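Long-range contacts in hypothetical protein (Thermococcus kodakarensis, PDB 2PBZ), which probably acts as an ATP-dependent, magnesium-using ligase of purine biosynthesis, forming a carbon-nitrogen bond on the route to IMP: residues S6-H11 with V65-F70; H174-P179 with L288-R293. All coordinates share one frame; numbering follows the deposited sequence.

Contact 1: residues S6-H11 with V65-F70; sequences STIASH and VPHGSF
T7 starts the contact at the C-terminal end of strand 5-8, in what is probably a Rossmann-like domain. The strand belongs to a parallel sheet; residues 65-70 run as a loop beside it and turn into helix 70-73. With its OG1 anti to the backbone N (chi1 -173°), T7 gives a hydrogen bond of 2.9 Å from OG1 to V65 O. The donor lies almost straight out from the carbonyl, at a C=O...donor angle of 167°. T7 OG1 also sits at the edge of the F70 ring.

I8 reaches the ring from another direction: its CD1 stands over one face, 4.1 Å from the centroid, while P66 CA covers the opposite face. Its carbonyl oxygen approaches the edge of the H67 imidazole near CE1.

The chain then leaves the strand toward helix 13-22. S10 OG and S69 OG are hydrogen-bonded at 3.0 Å, tying the two loops together. S10 O lies over the H67 ring and shares that face with H11 CB; F70 CE1 covers the other, so the imidazole is packed from both sides.

H11 slides past H67 in the opposite direction. The two rings are near parallel, with planes at 19°, but barely overlap, their centroids 5.2 Å apart. NE2 of H11 is hydrogen-bonded to I269 O, outside both segments. Over one face of that ring passes the start of the H67-F70 type I turn, where G68 CA makes a CH-pi contact 3.7 Å from the H11 centroid and G68 N lies 3.2 Å from the ring plane, over its centre.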
ATOM      1  N   SER A   6     -13.194 -16.717 -19.479  1.00 40.06           N
ATOM      2  CA  SER A   6     -13.457 -17.571 -18.327  1.00 39.70           C
ATOM      3  C   SER A   6     -12.186 -18.061 -17.626  1.00 38.97           C
ATOM      4  O   SER A   6     -11.113 -18.063 -18.205  1.00 36.85           O
ATOM      5  CB  SER A   6     -14.289 -18.772 -18.774  1.00 40.37           C
ATOM      6  OG  SER A   6     -13.715 -19.385 -19.900  1.00 39.46           O
ATOM      7  N   THR A   7     -12.323 -18.480 -16.374  1.00 38.66           N
ATOM      8  CA  THR A   7     -11.191 -18.969 -15.596  1.00 38.94           C
ATOM      9  C   THR A   7     -11.628 -19.538 -14.249  1.00 37.82           C
ATOM     10  O   THR A   7     -12.757 -19.340 -13.824  1.00 39.33           O
ATOM     11  CB  THR A   7     -10.149 -17.842 -15.357  1.00 40.26           C
ATOM     12  OG1 THR A   7      -8.983 -18.388 -14.727  1.00 39.97           O
ATOM     13  CG2 THR A   7     -10.724 -16.757 -14.483  1.00 39.27           C
ATOM     14  N   ILE A   8     -10.731 -20.249 -13.580  1.00 36.04           N
ATOM     15  CA  ILE A   8     -11.048 -20.843 -12.290  1.00 35.69           C
ATOM     16  C   ILE A   8     -11.184 -19.780 -11.197  1.00 36.20           C
ATOM     17  O   ILE A   8     -10.479 -18.781 -11.199  1.00 36.70           O
ATOM     18  CB  ILE A   8      -9.972 -21.870 -11.884  1.00 34.93           C
ATOM     19  CG1 ILE A   8     -10.073 -23.101 -12.782  1.00 33.06           C
ATOM     20  CG2 ILE A   8     -10.121 -22.260 -10.423  1.00 35.54           C
ATOM     21  CD1 ILE A   8      -8.995 -24.130 -12.527  1.00 31.99           C
ATOM     22  N   ALA A   9     -12.101 -20.009 -10.265  1.00 36.84           N
ATOM     23  CA  ALA A   9     -12.339 -19.078  -9.171  1.00 38.57           C
ATOM     24  C   ALA A   9     -11.367 -19.236  -8.010  1.00 40.23           C
ATOM     25  O   ALA A   9     -11.574 -20.052  -7.114  1.00 40.26           O
ATOM     26  CB  ALA A   9     -13.745 -19.228  -8.670  1.00 38.11           C
ATOM     27  N   SER A  10     -10.305 -18.436  -8.036  1.00 42.86           N
ATOM     28  CA  SER A  10      -9.276 -18.447  -7.005  1.00 44.12           C
ATOM     29  C   SER A  10      -8.078 -17.704  -7.554  1.00 44.62           C
ATOM     30  O   SER A  10      -8.098 -17.238  -8.696  1.00 44.33           O
ATOM     31  CB  SER A  10      -8.858 -19.868  -6.662  1.00 45.55           C
ATOM     32  OG  SER A  10      -8.262 -20.485  -7.786  1.00 49.99           O
ATOM     33  N   HIS A  11      -7.038 -17.604  -6.730  1.00 44.70           N
ATOM     34  CA  HIS A  11      -5.802 -16.918  -7.093  1.00 43.77           C
ATOM     35  C   HIS A  11      -5.981 -15.440  -7.483  1.00 42.51           C
ATOM     36  O   HIS A  11      -5.717 -14.542  -6.686  1.00 44.26           O
ATOM     37  CB  HIS A  11      -5.098 -17.658  -8.234  1.00 43.88           C
ATOM     38  CG  HIS A  11      -3.735 -17.118  -8.547  1.00 43.97           C
ATOM     39  ND1 HIS A  11      -2.621 -17.420  -7.794  1.00 43.19           N
ATOM     40  CD2 HIS A  11      -3.316 -16.251  -9.500  1.00 43.32           C
ATOM     41  CE1 HIS A  11      -1.578 -16.764  -8.270  1.00 42.80           C
ATOM     42  NE2 HIS A  11      -1.973 -16.048  -9.305  1.00 42.47           N
ATOM     43  N   VAL A  65      -7.475 -18.126 -20.012  1.00 47.78           N
ATOM     44  CA  VAL A  65      -6.697 -17.298 -19.070  1.00 45.41           C
ATOM     45  C   VAL A  65      -6.291 -18.006 -17.757  1.00 42.36           C
ATOM     46  O   VAL A  65      -7.022 -17.966 -16.770  1.00 41.72           O
ATOM     47  CB  VAL A  65      -7.468 -16.035 -18.660  1.00 44.60           C
ATOM     48  CG1 VAL A  65      -6.578 -15.163 -17.795  1.00 45.34           C
ATOM     49  CG2 VAL A  65      -7.938 -15.279 -19.883  1.00 44.05           C
ATOM     50  N   PRO A  66      -5.087 -18.609 -17.721  1.00 39.87           N
ATOM     51  CA  PRO A  66      -4.589 -19.321 -16.539  1.00 38.55           C
ATOM     52  C   PRO A  66      -4.006 -18.445 -15.417  1.00 37.03           C
ATOM     53  O   PRO A  66      -3.734 -17.264 -15.613  1.00 36.04           O
ATOM     54  CB  PRO A  66      -3.552 -20.254 -17.141  1.00 36.92           C
ATOM     55  CG  PRO A  66      -2.930 -19.371 -18.179  1.00 36.29           C
ATOM     56  CD  PRO A  66      -4.095 -18.644 -18.811  1.00 36.93           C
ATOM     57  N   HIS A  67      -3.832 -19.045 -14.243  1.00 36.51           N
ATOM     58  CA  HIS A  67      -3.266 -18.372 -13.077  1.00 36.01           C
ATOM     59  C   HIS A  67      -2.580 -19.399 -12.178  1.00 36.96           C
ATOM     60  O   HIS A  67      -2.446 -20.554 -12.558  1.00 37.91           O
ATOM     61  CB  HIS A  67      -4.352 -17.587 -12.317  1.00 36.49           C
ATOM     62  CG  HIS A  67      -5.492 -18.424 -11.819  1.00 36.40           C
ATOM     63  ND1 HIS A  67      -6.806 -18.123 -12.096  1.00 34.93           N
ATOM     64  CD2 HIS A  67      -5.517 -19.530 -11.042  1.00 36.09           C
ATOM     65  CE1 HIS A  67      -7.592 -19.008 -11.516  1.00 35.81           C
ATOM     66  NE2 HIS A  67      -6.834 -19.872 -10.868  1.00 35.97           N
ATOM     67  N   GLY A  68      -2.152 -18.991 -10.987  1.00 37.46           N
ATOM     68  CA  GLY A  68      -1.435 -19.901 -10.106  1.00 37.67           C
ATOM     69  C   GLY A  68      -2.129 -21.108  -9.504  1.00 39.24           C
ATOM     70  O   GLY A  68      -1.559 -21.770  -8.654  1.00 41.88           O
ATOM     71  N   SER A  69      -3.345 -21.416  -9.929  1.00 40.92           N
ATOM     72  CA  SER A  69      -4.059 -22.562  -9.363  1.00 42.05           C
ATOM     73  C   SER A  69      -4.246 -23.668 -10.376  1.00 42.89           C
ATOM     74  O   SER A  69      -4.464 -24.822 -10.008  1.00 44.00           O
ATOM     75  CB  SER A  69      -5.442 -22.140  -8.834  1.00 41.93           C
ATOM     76  OG  SER A  69      -5.348 -21.272  -7.714  1.00 44.48           O
ATOM     77  N   PHE A  70      -4.149 -23.312 -11.653  1.00 43.26           N
ATOM     78  CA  PHE A  70      -4.350 -24.268 -12.735  1.00 44.60           C
ATOM     79  C   PHE A  70      -3.608 -25.596 -12.679  1.00 46.44           C
ATOM     80  O   PHE A  70      -4.168 -26.625 -13.019  1.00 46.97           O
ATOM     81  CB  PHE A  70      -4.096 -23.591 -14.073  1.00 41.85           C
ATOM     82  CG  PHE A  70      -5.252 -22.785 -14.548  1.00 40.27           C
ATOM     83  CD1 PHE A  70      -5.753 -21.739 -13.774  1.00 40.18           C
ATOM     84  CD2 PHE A  70      -5.902 -23.112 -15.730  1.00 40.53           C
ATOM     85  CE1 PHE A  70      -6.890 -21.037 -14.170  1.00 38.87           C
ATOM     86  CE2 PHE A  70      -7.041 -22.418 -16.140  1.00 38.50           C
ATOM     87  CZ  PHE A  70      -7.538 -21.380 -15.361  1.00 38.49           C
TER

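Contact 2: residues H174-P179 with L288-R293; sequences HFFYSP and LSMGRR
F176 and R293 form the tight part of this contact, where strand 170-178 of an antiparallel sheet is covered by the first turn of helix 290-302. The arrangement is helix-on-sheet packing in what is probably the ATP-grasp part of the protein. The first torsion of F176 swings the ring opposite its own backbone N, which carries it out toward the helix. R293 CG then sits squarely over the middle of one ring face, 3.6 Å from the centroid and only 8° off the normal, a CH-pi contact.

Beyond CG the arginine bends at chi2 (60°), and its head folds along the ring rather than away from it. F176 CE2 meets one face of the guanidinium, with NH1 at 3.1 Å from CE2. The two planes are tilted 39° apart, so this is no flat stack. M290, a selenomethionine bent at chi2 and chi3, places its SE at the ring's edge, 5.0 Å from the centroid, in a Met-aromatic contact; its CE touches F176 CD1 at 3.6 Å.

Toward the end of the strand the contact thins out to one touch, S178 CB at 3.3 Å from R293 NH2. On the far side of the helix start, R292 is partly exposed and pairs with E23, while S289 serves as N-cap: its OG accepts from R292 N at 3.2 Å and, weakly, from G291 N.

No hydrogen bond joins the segments. The charge of R293 is met instead by a salt bridge from NE to E185 on neighbouring strand 183-194, while CG and the guanidinium face lie against F176, so the contact between the two segments is itself essentially apolar.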
ATOM      1  N   HIS A 174       6.369  -7.519 -11.741  1.00 42.00           N
ATOM      2  CA  HIS A 174       5.377  -7.965 -12.699  1.00 42.03           C
ATOM      3  C   HIS A 174       5.627  -7.383 -14.091  1.00 41.02           C
ATOM      4  O   HIS A 174       5.838  -6.174 -14.244  1.00 40.57           O
ATOM      5  CB  HIS A 174       3.992  -7.558 -12.190  1.00 43.76           C
ATOM      6  CG  HIS A 174       3.727  -7.997 -10.783  1.00 46.68           C
ATOM      7  ND1 HIS A 174       3.498  -9.315 -10.447  1.00 46.95           N
ATOM      8  CD2 HIS A 174       3.725  -7.307  -9.617  1.00 47.58           C
ATOM      9  CE1 HIS A 174       3.372  -9.417  -9.136  1.00 47.41           C
ATOM     10  NE2 HIS A 174       3.508  -8.215  -8.608  1.00 48.42           N
ATOM     11  N   PHE A 175       5.594  -8.247 -15.100  1.00 39.34           N
ATOM     12  CA  PHE A 175       5.811  -7.826 -16.488  1.00 38.98           C
ATOM     13  C   PHE A 175       4.697  -8.292 -17.401  1.00 40.06           C
ATOM     14  O   PHE A 175       3.959  -9.230 -17.095  1.00 39.68           O
ATOM     15  CB  PHE A 175       7.102  -8.408 -17.064  1.00 37.74           C
ATOM     16  CG  PHE A 175       8.353  -7.884 -16.444  1.00 36.82           C
ATOM     17  CD1 PHE A 175       9.060  -8.647 -15.523  1.00 35.56           C
ATOM     18  CD2 PHE A 175       8.870  -6.647 -16.835  1.00 37.19           C
ATOM     19  CE1 PHE A 175      10.271  -8.200 -15.001  1.00 35.04           C
ATOM     20  CE2 PHE A 175      10.082  -6.181 -16.321  1.00 36.40           C
ATOM     21  CZ  PHE A 175      10.785  -6.960 -15.404  1.00 36.55           C
ATOM     22  N   PHE A 176       4.598  -7.640 -18.546  1.00 41.08           N
ATOM     23  CA  PHE A 176       3.608  -8.030 -19.531  1.00 41.42           C
ATOM     24  C   PHE A 176       4.211  -7.788 -20.892  1.00 41.42           C
ATOM     25  O   PHE A 176       4.295  -6.648 -21.330  1.00 40.80           O
ATOM     26  CB  PHE A 176       2.326  -7.207 -19.392  1.00 40.45           C
ATOM     27  CG  PHE A 176       1.204  -7.683 -20.278  1.00 41.53           C
ATOM     28  CD1 PHE A 176       0.219  -8.538 -19.779  1.00 41.65           C
ATOM     29  CD2 PHE A 176       1.129  -7.283 -21.611  1.00 40.50           C
ATOM     30  CE1 PHE A 176      -0.824  -8.985 -20.590  1.00 42.26           C
ATOM     31  CE2 PHE A 176       0.088  -7.722 -22.440  1.00 41.51           C
ATOM     32  CZ  PHE A 176      -0.892  -8.576 -21.926  1.00 42.40           C
ATOM     33  N   TYR A 177       4.668  -8.843 -21.556  1.00 42.29           N
ATOM     34  CA  TYR A 177       5.209  -8.638 -22.885  1.00 42.97           C
ATOM     35  C   TYR A 177       4.028  -8.726 -23.834  1.00 42.51           C
ATOM     36  O   TYR A 177       3.287  -9.689 -23.796  1.00 42.11           O
ATOM     37  CB  TYR A 177       6.232  -9.702 -23.260  1.00 45.52           C
ATOM     38  CG  TYR A 177       6.651  -9.521 -24.693  1.00 48.59           C
ATOM     39  CD1 TYR A 177       7.346  -8.380 -25.085  1.00 49.20           C
ATOM     40  CD2 TYR A 177       6.234 -10.417 -25.680  1.00 50.17           C
ATOM     41  CE1 TYR A 177       7.609  -8.124 -26.420  1.00 52.50           C
ATOM     42  CE2 TYR A 177       6.493 -10.167 -27.026  1.00 52.80           C
ATOM     43  CZ  TYR A 177       7.180  -9.016 -27.386  1.00 53.71           C
ATOM     44  OH  TYR A 177       7.430  -8.752 -28.701  1.00 54.94           O
ATOM     45  N   SER A 178       3.841  -7.738 -24.693  1.00 43.18           N
ATOM     46  CA  SER A 178       2.700  -7.793 -25.582  1.00 44.40           C
ATOM     47  C   SER A 178       3.077  -7.928 -27.033  1.00 46.45           C
ATOM     48  O   SER A 178       3.863  -7.136 -27.548  1.00 48.06           O
ATOM     49  CB  SER A 178       1.843  -6.549 -25.413  1.00 43.07           C
ATOM     50  OG  SER A 178       2.465  -5.444 -26.008  1.00 44.56           O
ATOM     51  N   PRO A 179       2.546  -8.958 -27.713  1.00 47.23           N
ATOM     52  CA  PRO A 179       2.861  -9.143 -29.135  1.00 46.80           C
ATOM     53  C   PRO A 179       2.155  -8.064 -29.930  1.00 47.43           C
ATOM     54  O   PRO A 179       2.729  -7.448 -30.814  1.00 47.96           O
ATOM     55  CB  PRO A 179       2.323 -10.533 -29.428  1.00 46.30           C
ATOM     56  CG  PRO A 179       2.541 -11.244 -28.132  1.00 46.30           C
ATOM     57  CD  PRO A 179       2.067 -10.219 -27.122  1.00 46.33           C
ATOM     58  N   LEU A 288      -5.312   0.896 -14.866  1.00 45.77           N
ATOM     59  CA  LEU A 288      -5.364  -0.423 -15.486  1.00 45.66           C
ATOM     60  C   LEU A 288      -4.523  -1.531 -14.814  1.00 45.23           C
ATOM     61  O   LEU A 288      -3.296  -1.492 -14.839  1.00 46.12           O
ATOM     62  CB  LEU A 288      -4.966  -0.235 -16.956  1.00 44.19           C
ATOM     63  CG  LEU A 288      -4.906  -1.326 -18.003  1.00 42.88           C
ATOM     64  CD1 LEU A 288      -4.948  -0.680 -19.370  1.00 40.66           C
ATOM     65  CD2 LEU A 288      -3.644  -2.139 -17.822  1.00 44.09           C
ATOM     66  N   SER A 289      -5.197  -2.523 -14.226  1.00 44.33           N
ATOM     67  CA  SER A 289      -4.512  -3.639 -13.562  1.00 43.68           C
ATOM     68  C   SER A 289      -3.976  -4.679 -14.551  1.00 43.71           C
ATOM     69  O   SER A 289      -4.193  -4.579 -15.758  1.00 44.05           O
ATOM     70  CB  SER A 289      -5.453  -4.358 -12.603  1.00 44.48           C
ATOM     71  OG  SER A 289      -6.357  -5.164 -13.331  1.00 44.33           O
HETATM   72  N   MSE A 290      -3.299  -5.693 -14.015  1.00 41.79           N
HETATM   73  CA  MSE A 290      -2.729  -6.750 -14.837  1.00 40.99           C
HETATM   74  C   MSE A 290      -3.810  -7.601 -15.478  1.00 41.59           C
HETATM   75  O   MSE A 290      -3.644  -8.088 -16.600  1.00 42.66           O
HETATM   76  CB  MSE A 290      -1.806  -7.649 -14.015  1.00 40.81           C
HETATM   77  CG  MSE A 290      -1.191  -8.780 -14.840  1.00 42.94           C
HETATM   78 SE   MSE A 290       0.268  -8.281 -16.092  1.00 48.46          SE
HETATM   79  CE  MSE A 290      -0.421  -6.667 -16.821  1.00 45.43           C
ATOM     80  N   GLY A 291      -4.906  -7.794 -14.742  1.00 40.99           N
ATOM     81  CA  GLY A 291      -6.016  -8.572 -15.243  1.00 37.26           C
ATOM     82  C   GLY A 291      -6.685  -7.799 -16.353  1.00 36.98           C
ATOM     83  O   GLY A 291      -7.192  -8.377 -17.308  1.00 35.98           O
ATOM     84  N   ARG A 292      -6.685  -6.474 -16.228  1.00 37.30           N
ATOM     85  CA  ARG A 292      -7.293  -5.647 -17.252  1.00 39.17           C
ATOM     86  C   ARG A 292      -6.358  -5.541 -18.450  1.00 40.46           C
ATOM     87  O   ARG A 292      -6.807  -5.376 -19.584  1.00 42.11           O
ATOM     88  CB  ARG A 292      -7.627  -4.253 -16.717  1.00 35.85           C
ATOM     89  CG  ARG A 292      -8.416  -3.441 -17.734  1.00 36.23           C
ATOM     90  CD  ARG A 292      -9.025  -2.167 -17.186  1.00 37.76           C
ATOM     91  NE  ARG A 292      -9.790  -1.479 -18.224  1.00 38.90           N
ATOM     92  CZ  ARG A 292     -10.174  -0.210 -18.164  1.00 39.34           C
ATOM     93  NH1 ARG A 292      -9.869   0.529 -17.112  1.00 39.87           N
ATOM     94  NH2 ARG A 292     -10.851   0.330 -19.169  1.00 38.66           N
ATOM     95  N   ARG A 293      -5.057  -5.654 -18.192  1.00 40.78           N
ATOM     96  CA  ARG A 293      -4.061  -5.568 -19.249  1.00 40.79           C
ATOM     97  C   ARG A 293      -4.197  -6.769 -20.169  1.00 39.81           C
ATOM     98  O   ARG A 293      -4.132  -6.636 -21.390  1.00 41.26           O
ATOM     99  CB  ARG A 293      -2.659  -5.531 -18.659  1.00 41.77           C
ATOM    100  CG  ARG A 293      -1.581  -5.363 -19.697  1.00 43.11           C
ATOM    101  CD  ARG A 293      -1.766  -4.064 -20.451  1.00 44.40           C
ATOM    102  NE  ARG A 293      -0.886  -3.985 -21.609  1.00 47.07           N
ATOM    103  CZ  ARG A 293      -1.044  -4.689 -22.726  1.00 48.62           C
ATOM    104  NH1 ARG A 293      -2.065  -5.530 -22.842  1.00 51.02           N
ATOM    105  NH2 ARG A 293      -0.166  -4.573 -23.718  1.00 48.00           N
TER

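In the fold
Contact 1 closes in the chain well before contact 2 opens, and the two lie in different parts of the protein, the probable Rossmann-like part and the probable ATP-grasp part. Their centres are about 16 Å apart, and their nearest atoms come to about 7 Å without touching. Links between the regions include hydrogen bonds from H11 of contact 1 to I269 and N274, and a salt bridge from R292 of contact 2 to E23, just after helix 13-22. In contact 1, G68 is about 8 Å from a bound ATP, and the H11 side chain about 10 Å from that of ATP-binding Y172. Y172 sits on the same strand as contact 2, its side chain about 9 Å from that of F175.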